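Local coordinates for N-terminal acetyltransferase-like protein (Chaetomium thermophilum, PDB 5NNP) that probably serves as the helical-repeat auxiliary subunit of an NatA-type N-terminal acetyltransferase complex, at residues 456-461 with 495-500; 426-431 with 450-455; 489-494 with 511-516. All blocks are in the same frame, centred on the assembly; numbering follows the deposited sequence.

Interaction 1: 456-461 with 495-500; sequences NENEKA and EAWQRR
R500 turns one edge of its guanidinium to N458 and E459. This joins the start of helix 458-465 to the end of helix 487-499 in a TPR-like helical array. R500 NH1 donates to N458 OD1 over 2.8 Å, with NH1 above the carbonyl plane and not on a lone pair. The charged groups of E459 and R500 pair as a salt bridge, though the modelled approach of E459 OE1 to R500 NH1 is doubtfully short. W497 CZ3 lies over the centre of the guanidinium. N458 ND2 sits over one face of the indole, 3.1 Å above its plane. With an alanine in place of W497, the N458 amide and the R500 guanidinium would probably lose the surface they lie against and be freer to turn. The other direct bond runs from R499 NE to N456 OD1 over 2.7 Å, on a lone pair, with the amide and guanidinium planes only 12° apart.

In the second shell, N458 ND2 donates to D493 OD1. N456 is the C-prime residue of a Schellman motif that ends helix 442-454, with phi at 58°. R499 bonds two acceptors of this turn: besides N456 OD1, its NH2 reaches L453 O.

Interaction 2: 426-431 with 450-455; sequences KAAETM and KYQLRN. With PO4 (phosphate ion), chain U.
M431 and Y451 form a Met-aromatic contact between helix 424-436 and helix 442-454, two neighbouring helices that run antiparallel as in TPR-type arrays. The short segments cross at -162°, and their axes come within 8.5 Å.

The packed part centres on the Y451 ring. M431 CE lies over one face as a CH-pi contact, 3.6 Å from the ring centroid. M431 SD stands further above the same ring, 4.9 Å from the centroid. The side chain of M431 leaves with CG anti to its backbone N (chi1 -166°), then bends twice, which brings the methyl down onto the ring. A427 approaches Y451 at its rim: A427 CB is 3.8 Å from Y451 CD2, and the carbonyl oxygen of A427 lies at the ring edge. A428 fills the closest backbone approach, where its CA is 5.0 Å from that of Y451. Its methyl rests on the backbone of Y451 and touches CG of Q452 and CB of N455. The small side chain of A428 is consistent with so near an approach. Q452 is buried, and its polar end is satisfied outside the contact, where Q452 OE1 bonds T464 OG1 of helix 458-465.

The looser side lies with N455 and K450, which are partly exposed. N455 CB is 4.3 Å from A428 CB, while N455 ND2 bonds E457 OE2 just beyond the helix end. Beyond the hydroxyl end of Y451 sits a phosphate ion, probably from the crystallisation liquor, which R416 also binds. K450 runs out to it with its chain extended, and its NZ donates to phosphate O3 over 2.7 Å.

Interaction 3: 489-494 with 511-516; sequences FLTEDG and HTVFSI
T512 opens the contact by laying its methyl against L490: T512 CG2 is 3.4 Å from L490 CD1. The two side chains cross at about a right angle. The methyl faces L490 because CG2 is anti to the backbone N of T512, which turns the hydroxyl back along its own helix. There T512 OG1 bonds K508 O, one turn earlier. The polar end is thus satisfied within helix 503-523, and only carbon is offered to the neighbour. T482 of helix 476-483 touches both T512 and L490 and covers this end of the contact.

V513 comes next and lies at the nearest approach of the two backbones, with its CA 7.0 Å from the CA of L490. Its CG2 branch does the touching. V513 CG2 meets L490 CB at 3.9 Å and T491 OG1 at 4.0 Å. The second of these is plain packing against a methyl; T491 OG1 bonds I487 O. V513 also packs on A559 of helix 554-572, so it is shared with a third helix. T491 leans on R558 and D562 of that same helix.

One turn after T512, I516 comes back to the contact. Its CD1 meets L490 CD1 at 3.6 Å, tip to tip. L490 thus touches T512, V513 and I516 in turn: CB serves V513, while CD1 serves the other two. No hydrogen bond crosses between the segments, and the join is made mainly by apolar side-chain carbons.

The axes of the two short segments come within 9.7 Å and cross at -160°. Two successive helices packed antiparallel through such apolar side chains form the helical hairpin typical of TPR-type superhelices.

Along the chain, interaction 2 closes first, and interactions 1 and 3 follow with alternating segments. Helix 442-454 ends interaction 2 and leads straight into helix 458-465 of interaction 1. Helix 487-499 serves both interactions 1 and 3. The centres of interactions 1 and 2 lie about 11 Å apart, those of 1 and 3 about 13 Å, and those of 2 and 3 about 20 Å. Direct contacts tie them together, including the salt bridge of R454 to E492 and the packing of L453 on F489 between interactions 2 and 3. Successive helices are thus joined into one continuous all-helical scaffold, consistent with the NatA auxiliary-subunit family.

Interaction 1: 456-461 with 495-500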
loop_
_atom_site.group_PDB
_atom_site.type_symbol
_atom_site.label_atom_id
_atom_site.label_comp_id
_atom_site.label_asym_id
_atom_site.label_seq_id
_atom_site.Cartn_x
_atom_site.Cartn_y
_atom_site.Cartn_z
ATOM N N ASN A 456 13.905 -9.931 -23.206
ATOM C CA ASN A 456 12.764 -10.056 -24.087
ATOM C C ASN A 456 12.320 -11.479 -24.355
ATOM O O ASN A 456 11.774 -11.745 -25.419
ATOM C CB ASN A 456 13.039 -9.360 -25.414
ATOM C CG ASN A 456 13.076 -7.859 -25.281
ATOM O OD1 ASN A 456 12.740 -7.315 -24.234
ATOM N ND2 ASN A 456 13.483 -7.176 -26.348
ATOM N N GLU A 457 12.506 -12.382 -23.390
ATOM C CA GLU A 457 12.007 -13.750 -23.551
ATOM C C GLU A 457 10.723 -13.994 -22.762
ATOM O O GLU A 457 10.720 -14.743 -21.779
ATOM C CB GLU A 457 13.059 -14.765 -23.122
ATOM C CG GLU A 457 14.275 -14.839 -24.022
ATOM C CD GLU A 457 15.353 -15.715 -23.427
ATOM O OE1 GLU A 457 15.381 -16.923 -23.753
ATOM O OE2 GLU A 457 16.164 -15.204 -22.619
ATOM N N ASN A 458 9.629 -13.377 -23.199
ATOM C CA ASN A 458 8.375 -13.415 -22.442
ATOM C C ASN A 458 7.873 -14.819 -22.162
ATOM O O ASN A 458 7.565 -15.176 -21.026
ATOM C CB ASN A 458 7.293 -12.634 -23.189
ATOM C CG ASN A 458 7.688 -11.195 -23.422
ATOM O OD1 ASN A 458 8.643 -10.908 -24.151
ATOM N ND2 ASN A 458 6.978 -10.283 -22.787
ATOM N N GLU A 459 7.788 -15.616 -23.212
ATOM C CA GLU A 459 7.189 -16.931 -23.107
ATOM C C GLU A 459 8.017 -17.831 -22.179
ATOM O O GLU A 459 7.461 -18.624 -21.408
ATOM C CB GLU A 459 7.018 -17.536 -24.506
ATOM C CG GLU A 459 8.059 -17.078 -25.491
ATOM C CD GLU A 459 7.630 -15.885 -26.321
ATOM O OE1 GLU A 459 8.313 -14.846 -26.247
ATOM O OE2 GLU A 459 6.639 -15.991 -27.072
ATOM N N LYS A 460 9.340 -17.679 -22.230
ATOM C CA LYS A 460 10.216 -18.367 -21.289
ATOM C C LYS A 460 9.999 -17.861 -19.872
ATOM O O LYS A 460 9.839 -18.663 -18.944
ATOM C CB LYS A 460 11.673 -18.190 -21.684
ATOM C CG LYS A 460 12.673 -19.095 -20.965
ATOM C CD LYS A 460 14.063 -18.775 -21.499
ATOM C CE LYS A 460 15.011 -19.943 -21.509
ATOM N NZ LYS A 460 16.140 -19.560 -22.399
ATOM N N ALA A 461 9.988 -16.536 -19.692
ATOM C CA ALA A 461 9.836 -15.970 -18.349
ATOM C C ALA A 461 8.549 -16.471 -17.698
ATOM O O ALA A 461 8.541 -16.827 -16.519
ATOM C CB ALA A 461 9.853 -14.457 -18.391
ATOM N N GLU A 495 6.290 -4.148 -20.792
ATOM C CA GLU A 495 7.414 -3.419 -21.344
ATOM C C GLU A 495 8.195 -4.299 -22.320
ATOM O O GLU A 495 8.631 -3.834 -23.381
ATOM C CB GLU A 495 8.305 -2.892 -20.215
ATOM C CG GLU A 495 7.587 -1.879 -19.329
ATOM C CD GLU A 495 8.440 -1.323 -18.203
ATOM O OE1 GLU A 495 9.552 -1.830 -17.956
ATOM O OE2 GLU A 495 7.995 -0.359 -17.558
ATOM N N ALA A 496 8.337 -5.575 -21.979
ATOM C CA ALA A 496 8.979 -6.539 -22.875
ATOM C C ALA A 496 8.226 -6.715 -24.204
ATOM O O ALA A 496 8.827 -6.672 -25.283
ATOM C CB ALA A 496 9.115 -7.871 -22.180
ATOM N N TRP A 497 6.916 -6.941 -24.117
ATOM C CA TRP A 497 6.071 -7.072 -25.299
ATOM C C TRP A 497 6.112 -5.804 -26.148
ATOM O O TRP A 497 6.090 -5.867 -27.381
ATOM C CB TRP A 497 4.621 -7.387 -24.907
ATOM C CG TRP A 497 4.392 -8.829 -24.601
ATOM C CD1 TRP A 497 3.933 -9.357 -23.428
ATOM C CD2 TRP A 497 4.628 -9.942 -25.478
ATOM N NE1 TRP A 497 3.867 -10.731 -23.523
ATOM C CE2 TRP A 497 4.285 -11.111 -24.770
ATOM C CE3 TRP A 497 5.084 -10.060 -26.793
ATOM C CZ2 TRP A 497 4.392 -12.384 -25.335
ATOM C CZ3 TRP A 497 5.192 -11.329 -27.353
ATOM C CH2 TRP A 497 4.850 -12.473 -26.626
ATOM N N GLN A 498 6.161 -4.652 -25.485
ATOM C CA GLN A 498 6.253 -3.387 -26.195
ATOM C C GLN A 498 7.563 -3.334 -26.958
ATOM O O GLN A 498 7.584 -2.923 -28.108
ATOM C CB GLN A 498 6.139 -2.210 -25.232
ATOM C CG GLN A 498 6.056 -0.856 -25.886
ATOM C CD GLN A 498 5.661 0.228 -24.894
ATOM O OE1 GLN A 498 4.959 -0.030 -23.907
ATOM N NE2 GLN A 498 6.125 1.442 -25.138
ATOM N N ARG A 499 8.644 -3.783 -26.325
ATOM C CA ARG A 499 9.959 -3.800 -26.957
ATOM C C ARG A 499 10.010 -4.714 -28.173
ATOM O O ARG A 499 10.857 -4.543 -29.054
ATOM C CB ARG A 499 11.037 -4.236 -25.963
ATOM C CG ARG A 499 11.432 -3.177 -24.957
ATOM C CD ARG A 499 12.731 -3.541 -24.260
ATOM N NE ARG A 499 12.612 -4.731 -23.417
ATOM C CZ ARG A 499 12.156 -4.722 -22.167
ATOM N NH1 ARG A 499 11.761 -3.583 -21.618
ATOM N NH2 ARG A 499 12.090 -5.851 -21.469
ATOM N N ARG A 500 9.119 -5.696 -28.211
ATOM C CA ARG A 500 9.096 -6.642 -29.317
ATOM C C ARG A 500 8.154 -6.167 -30.405
ATOM O O ARG A 500 8.044 -6.782 -31.469
ATOM C CB ARG A 500 8.689 -8.025 -28.827
ATOM C CG ARG A 500 9.698 -8.642 -27.901
ATOM C CD ARG A 500 9.121 -9.852 -27.195
ATOM N NE ARG A 500 8.753 -10.918 -28.121
ATOM C CZ ARG A 500 8.523 -12.172 -27.747
ATOM N NH1 ARG A 500 8.629 -12.509 -26.469
ATOM N NH2 ARG A 500 8.193 -13.092 -28.641
#

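Interaction 2: 426-431 with 450-455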
loop_
_atom_site.group_PDB
_atom_site.type_symbol
_atom_site.label_atom_id
_atom_site.label_comp_id
_atom_site.label_asym_id
_atom_site.label_seq_id
_atom_site.Cartn_x
_atom_site.Cartn_y
_atom_site.Cartn_z
ATOM N N LYS A 426 23.671 -13.357 -21.434
ATOM C CA LYS A 426 24.507 -13.986 -20.417
ATOM C C LYS A 426 23.906 -13.813 -19.021
ATOM O O LYS A 426 23.971 -14.723 -18.187
ATOM C CB LYS A 426 25.916 -13.399 -20.464
ATOM C CG LYS A 426 27.011 -14.363 -20.082
ATOM C CD LYS A 426 28.333 -13.623 -19.940
ATOM C CE LYS A 426 29.518 -14.548 -20.063
ATOM N NZ LYS A 426 29.786 -14.840 -21.499
ATOM N N ALA A 427 23.309 -12.649 -18.773
ATOM C CA ALA A 427 22.734 -12.353 -17.467
ATOM C C ALA A 427 21.526 -13.245 -17.173
ATOM O O ALA A 427 21.355 -13.703 -16.051
ATOM C CB ALA A 427 22.346 -10.878 -17.374
ATOM N N ALA A 428 20.689 -13.498 -18.173
ATOM C CA ALA A 428 19.524 -14.357 -17.971
ATOM C C ALA A 428 19.942 -15.829 -17.858
ATOM O O ALA A 428 19.425 -16.583 -17.045
ATOM C CB ALA A 428 18.500 -14.161 -19.098
ATOM N N GLU A 429 20.898 -16.241 -18.670
ATOM C CA GLU A 429 21.398 -17.607 -18.570
ATOM C C GLU A 429 21.965 -17.877 -17.168
ATOM O O GLU A 429 21.700 -18.924 -16.581
ATOM C CB GLU A 429 22.449 -17.869 -19.642
ATOM C CG GLU A 429 22.916 -19.320 -19.694
ATOM C CD GLU A 429 23.985 -19.577 -20.758
ATOM O OE1 GLU A 429 24.489 -18.599 -21.355
ATOM O OE2 GLU A 429 24.316 -20.760 -20.995
ATOM N N THR A 430 22.716 -16.920 -16.623
ATOM C CA THR A 430 23.358 -17.094 -15.321
ATOM C C THR A 430 22.372 -17.019 -14.152
ATOM O O THR A 430 22.482 -17.770 -13.180
ATOM C CB THR A 430 24.473 -16.057 -15.120
ATOM O OG1 THR A 430 25.538 -16.342 -16.034
ATOM C CG2 THR A 430 25.024 -16.108 -13.709
ATOM N N MET A 431 21.395 -16.126 -14.243
ATOM C CA MET A 431 20.409 -16.015 -13.181
ATOM C C MET A 431 19.568 -17.265 -13.141
ATOM O O MET A 431 19.184 -17.723 -12.073
ATOM C CB MET A 431 19.510 -14.803 -13.372
ATOM C CG MET A 431 18.696 -14.461 -12.132
ATOM S SD MET A 431 19.701 -13.880 -10.747
ATOM C CE MET A 431 20.100 -12.214 -11.265
ATOM N N LYS A 450 12.481 -12.224 -14.325
ATOM C CA LYS A 450 12.658 -10.811 -14.605
ATOM C C LYS A 450 13.779 -10.628 -15.607
ATOM O O LYS A 450 13.625 -9.924 -16.616
ATOM C CB LYS A 450 12.959 -10.030 -13.325
ATOM C CG LYS A 450 13.253 -8.546 -13.547
ATOM C CD LYS A 450 13.814 -7.906 -12.282
ATOM C CE LYS A 450 14.148 -6.430 -12.477
ATOM N NZ LYS A 450 14.426 -5.766 -11.171
ATOM N N TYR A 451 14.907 -11.277 -15.329
ATOM C CA TYR A 451 16.050 -11.229 -16.236
ATOM C C TYR A 451 15.710 -11.749 -17.641
ATOM O O TYR A 451 16.178 -11.214 -18.641
ATOM C CB TYR A 451 17.227 -11.997 -15.634
ATOM C CG TYR A 451 18.060 -11.104 -14.746
ATOM C CD1 TYR A 451 17.454 -10.290 -13.804
ATOM C CD2 TYR A 451 19.442 -11.046 -14.870
ATOM C CE1 TYR A 451 18.192 -9.451 -13.004
ATOM C CE2 TYR A 451 20.193 -10.208 -14.065
ATOM C CZ TYR A 451 19.559 -9.411 -13.140
ATOM O OH TYR A 451 20.294 -8.568 -12.338
ATOM N N GLN A 452 14.864 -12.761 -17.721
ATOM C CA GLN A 452 14.448 -13.269 -19.014
ATOM C C GLN A 452 13.581 -12.247 -19.757
ATOM O O GLN A 452 13.758 -12.038 -20.968
ATOM C CB GLN A 452 13.734 -14.609 -18.833
ATOM C CG GLN A 452 14.706 -15.726 -18.419
ATOM C CD GLN A 452 14.023 -16.981 -17.895
ATOM O OE1 GLN A 452 12.814 -16.992 -17.654
ATOM N NE2 GLN A 452 14.802 -18.053 -17.716
ATOM N N LEU A 453 12.665 -11.598 -19.037
ATOM C CA LEU A 453 11.885 -10.504 -19.613
ATOM C C LEU A 453 12.785 -9.338 -20.025
ATOM O O LEU A 453 12.565 -8.710 -21.053
ATOM C CB LEU A 453 10.815 -10.018 -18.634
ATOM C CG LEU A 453 9.725 -11.024 -18.272
ATOM C CD1 LEU A 453 8.838 -10.448 -17.202
ATOM C CD2 LEU A 453 8.902 -11.389 -19.487
ATOM N N ARG A 454 13.792 -9.043 -19.214
ATOM C CA ARG A 454 14.771 -8.027 -19.583
ATOM C C ARG A 454 15.503 -8.418 -20.868
ATOM O O ARG A 454 15.970 -7.549 -21.601
ATOM C CB ARG A 454 15.776 -7.800 -18.451
ATOM C CG ARG A 454 15.195 -7.094 -17.250
ATOM C CD ARG A 454 14.616 -5.752 -17.646
ATOM N NE ARG A 454 13.987 -5.059 -16.525
ATOM C CZ ARG A 454 14.629 -4.284 -15.655
ATOM N NH1 ARG A 454 15.936 -4.113 -15.751
ATOM N NH2 ARG A 454 13.961 -3.682 -14.681
ATOM N N ASN A 455 15.594 -9.720 -21.134
ATOM C CA ASN A 455 16.163 -10.221 -22.383
ATOM C C ASN A 455 15.085 -10.487 -23.444
ATOM O O ASN A 455 15.320 -11.162 -24.434
ATOM C CB ASN A 455 16.964 -11.490 -22.125
ATOM C CG ASN A 455 17.839 -11.875 -23.292
ATOM O OD1 ASN A 455 18.350 -11.023 -24.003
ATOM N ND2 ASN A 455 18.027 -13.165 -23.484
HETATM P P PO4 U . 18.234 -6.475 -10.002
HETATM O O1 PO4 U . 19.101 -7.277 -10.939
HETATM O O2 PO4 U . 18.461 -5.006 -10.284
HETATM O O3 PO4 U . 16.771 -6.799 -10.222
HETATM O O4 PO4 U . 18.608 -6.814 -8.578
#

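Interaction 3: 489-494 with 511-516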
loop_
_atom_site.group_PDB
_atom_site.type_symbol
_atom_site.label_atom_id
_atom_site.label_comp_id
_atom_site.label_asym_id
_atom_site.label_seq_id
_atom_site.Cartn_x
_atom_site.Cartn_y
_atom_site.Cartn_z
ATOM N N PHE A 489 5.337 -8.251 -12.308
ATOM C CA PHE A 489 5.460 -9.106 -13.472
ATOM C C PHE A 489 4.643 -8.552 -14.631
ATOM O O PHE A 489 5.113 -8.524 -15.762
ATOM C CB PHE A 489 5.031 -10.543 -13.187
ATOM C CG PHE A 489 5.104 -11.414 -14.400
ATOM C CD1 PHE A 489 6.319 -11.934 -14.818
ATOM C CD2 PHE A 489 3.977 -11.678 -15.155
ATOM C CE1 PHE A 489 6.404 -12.717 -15.932
ATOM C CE2 PHE A 489 4.065 -12.470 -16.292
ATOM C CZ PHE A 489 5.283 -12.986 -16.675
ATOM N N LEU A 490 3.414 -8.121 -14.342
ATOM C CA LEU A 490 2.542 -7.565 -15.374
ATOM C C LEU A 490 3.210 -6.374 -16.064
ATOM O O LEU A 490 3.184 -6.271 -17.291
ATOM C CB LEU A 490 1.192 -7.156 -14.788
ATOM C CG LEU A 490 0.240 -8.273 -14.331
ATOM C CD1 LEU A 490 -1.015 -7.692 -13.685
ATOM C CD2 LEU A 490 -0.142 -9.181 -15.469
ATOM N N THR A 491 3.831 -5.493 -15.282
ATOM C CA THR A 491 4.491 -4.321 -15.859
ATOM C C THR A 491 5.688 -4.732 -16.717
ATOM O O THR A 491 5.818 -4.295 -17.863
ATOM C CB THR A 491 4.961 -3.336 -14.778
ATOM O OG1 THR A 491 3.877 -3.034 -13.896
ATOM C CG2 THR A 491 5.442 -2.048 -15.412
ATOM N N GLU A 492 6.558 -5.572 -16.156
ATOM C CA GLU A 492 7.725 -6.079 -16.876
ATOM C C GLU A 492 7.335 -6.812 -18.157
ATOM O O GLU A 492 7.941 -6.626 -19.208
ATOM C CB GLU A 492 8.529 -7.013 -15.971
ATOM C CG GLU A 492 9.358 -6.291 -14.928
ATOM C CD GLU A 492 10.481 -5.490 -15.541
ATOM O OE1 GLU A 492 10.990 -4.576 -14.878
ATOM O OE2 GLU A 492 10.875 -5.780 -16.693
ATOM N N ASP A 493 6.315 -7.654 -18.061
ATOM C CA ASP A 493 5.822 -8.390 -19.216
ATOM C C ASP A 493 5.360 -7.435 -20.313
ATOM O O ASP A 493 5.589 -7.679 -21.495
ATOM C CB ASP A 493 4.679 -9.318 -18.811
ATOM C CG ASP A 493 4.333 -10.327 -19.890
ATOM O OD1 ASP A 493 5.259 -10.879 -20.522
ATOM O OD2 ASP A 493 3.129 -10.581 -20.101
ATOM N N GLY A 494 4.706 -6.351 -19.912
ATOM C CA GLY A 494 4.205 -5.371 -20.855
ATOM C C GLY A 494 5.330 -4.647 -21.565
ATOM O O GLY A 494 5.336 -4.548 -22.793
ATOM N N HIS A 511 -3.300 -2.001 -19.044
ATOM C CA HIS A 511 -4.696 -1.925 -18.637
ATOM C C HIS A 511 -4.995 -2.820 -17.428
ATOM O O HIS A 511 -5.795 -2.459 -16.566
ATOM C CB HIS A 511 -5.617 -2.277 -19.802
ATOM C CG HIS A 511 -5.900 -1.118 -20.701
ATOM N ND1 HIS A 511 -7.112 -0.465 -20.712
ATOM C CD2 HIS A 511 -5.118 -0.479 -21.601
ATOM C CE1 HIS A 511 -7.069 0.520 -21.590
ATOM N NE2 HIS A 511 -5.869 0.534 -22.141
ATOM N N THR A 512 -4.347 -3.975 -17.353
ATOM C CA THR A 512 -4.573 -4.866 -16.225
ATOM C C THR A 512 -4.087 -4.265 -14.900
ATOM O O THR A 512 -4.764 -4.383 -13.878
ATOM C CB THR A 512 -3.911 -6.230 -16.474
ATOM O OG1 THR A 512 -4.591 -6.863 -17.556
ATOM C CG2 THR A 512 -3.994 -7.135 -15.254
ATOM N N VAL A 513 -2.923 -3.622 -14.916
ATOM C CA VAL A 513 -2.427 -2.911 -13.741
ATOM C C VAL A 513 -3.367 -1.755 -13.338
ATOM O O VAL A 513 -3.563 -1.468 -12.165
ATOM C CB VAL A 513 -1.019 -2.369 -14.002
ATOM C CG1 VAL A 513 -0.589 -1.395 -12.927
ATOM C CG2 VAL A 513 -0.039 -3.522 -14.129
ATOM N N PHE A 514 -3.945 -1.096 -14.326
ATOM C CA PHE A 514 -4.907 -0.039 -14.075
ATOM C C PHE A 514 -6.137 -0.602 -13.325
ATOM O O PHE A 514 -6.618 -0.004 -12.361
ATOM C CB PHE A 514 -5.300 0.610 -15.412
ATOM C CG PHE A 514 -6.220 1.776 -15.282
ATOM C CD1 PHE A 514 -7.602 1.586 -15.230
ATOM C CD2 PHE A 514 -5.715 3.074 -15.233
ATOM C CE1 PHE A 514 -8.468 2.670 -15.127
ATOM C CE2 PHE A 514 -6.579 4.175 -15.122
ATOM C CZ PHE A 514 -7.954 3.972 -15.063
ATOM N N SER A 515 -6.614 -1.768 -13.758
ATOM C CA SER A 515 -7.759 -2.429 -13.142
ATOM C C SER A 515 -7.490 -2.932 -11.731
ATOM O O SER A 515 -8.388 -2.923 -10.875
ATOM C CB SER A 515 -8.204 -3.590 -13.996
ATOM O OG SER A 515 -8.963 -3.108 -15.084
ATOM N N ILE A 516 -6.263 -3.386 -11.497
ATOM C CA ILE A 516 -5.855 -3.773 -10.160
ATOM C C ILE A 516 -5.998 -2.581 -9.229
ATOM O O ILE A 516 -6.418 -2.743 -8.079
ATOM C CB ILE A 516 -4.410 -4.308 -10.133
ATOM C CG1 ILE A 516 -4.356 -5.677 -10.806
ATOM C CG2 ILE A 516 -3.902 -4.430 -8.724
ATOM C CD1 ILE A 516 -2.940 -6.161 -11.069
#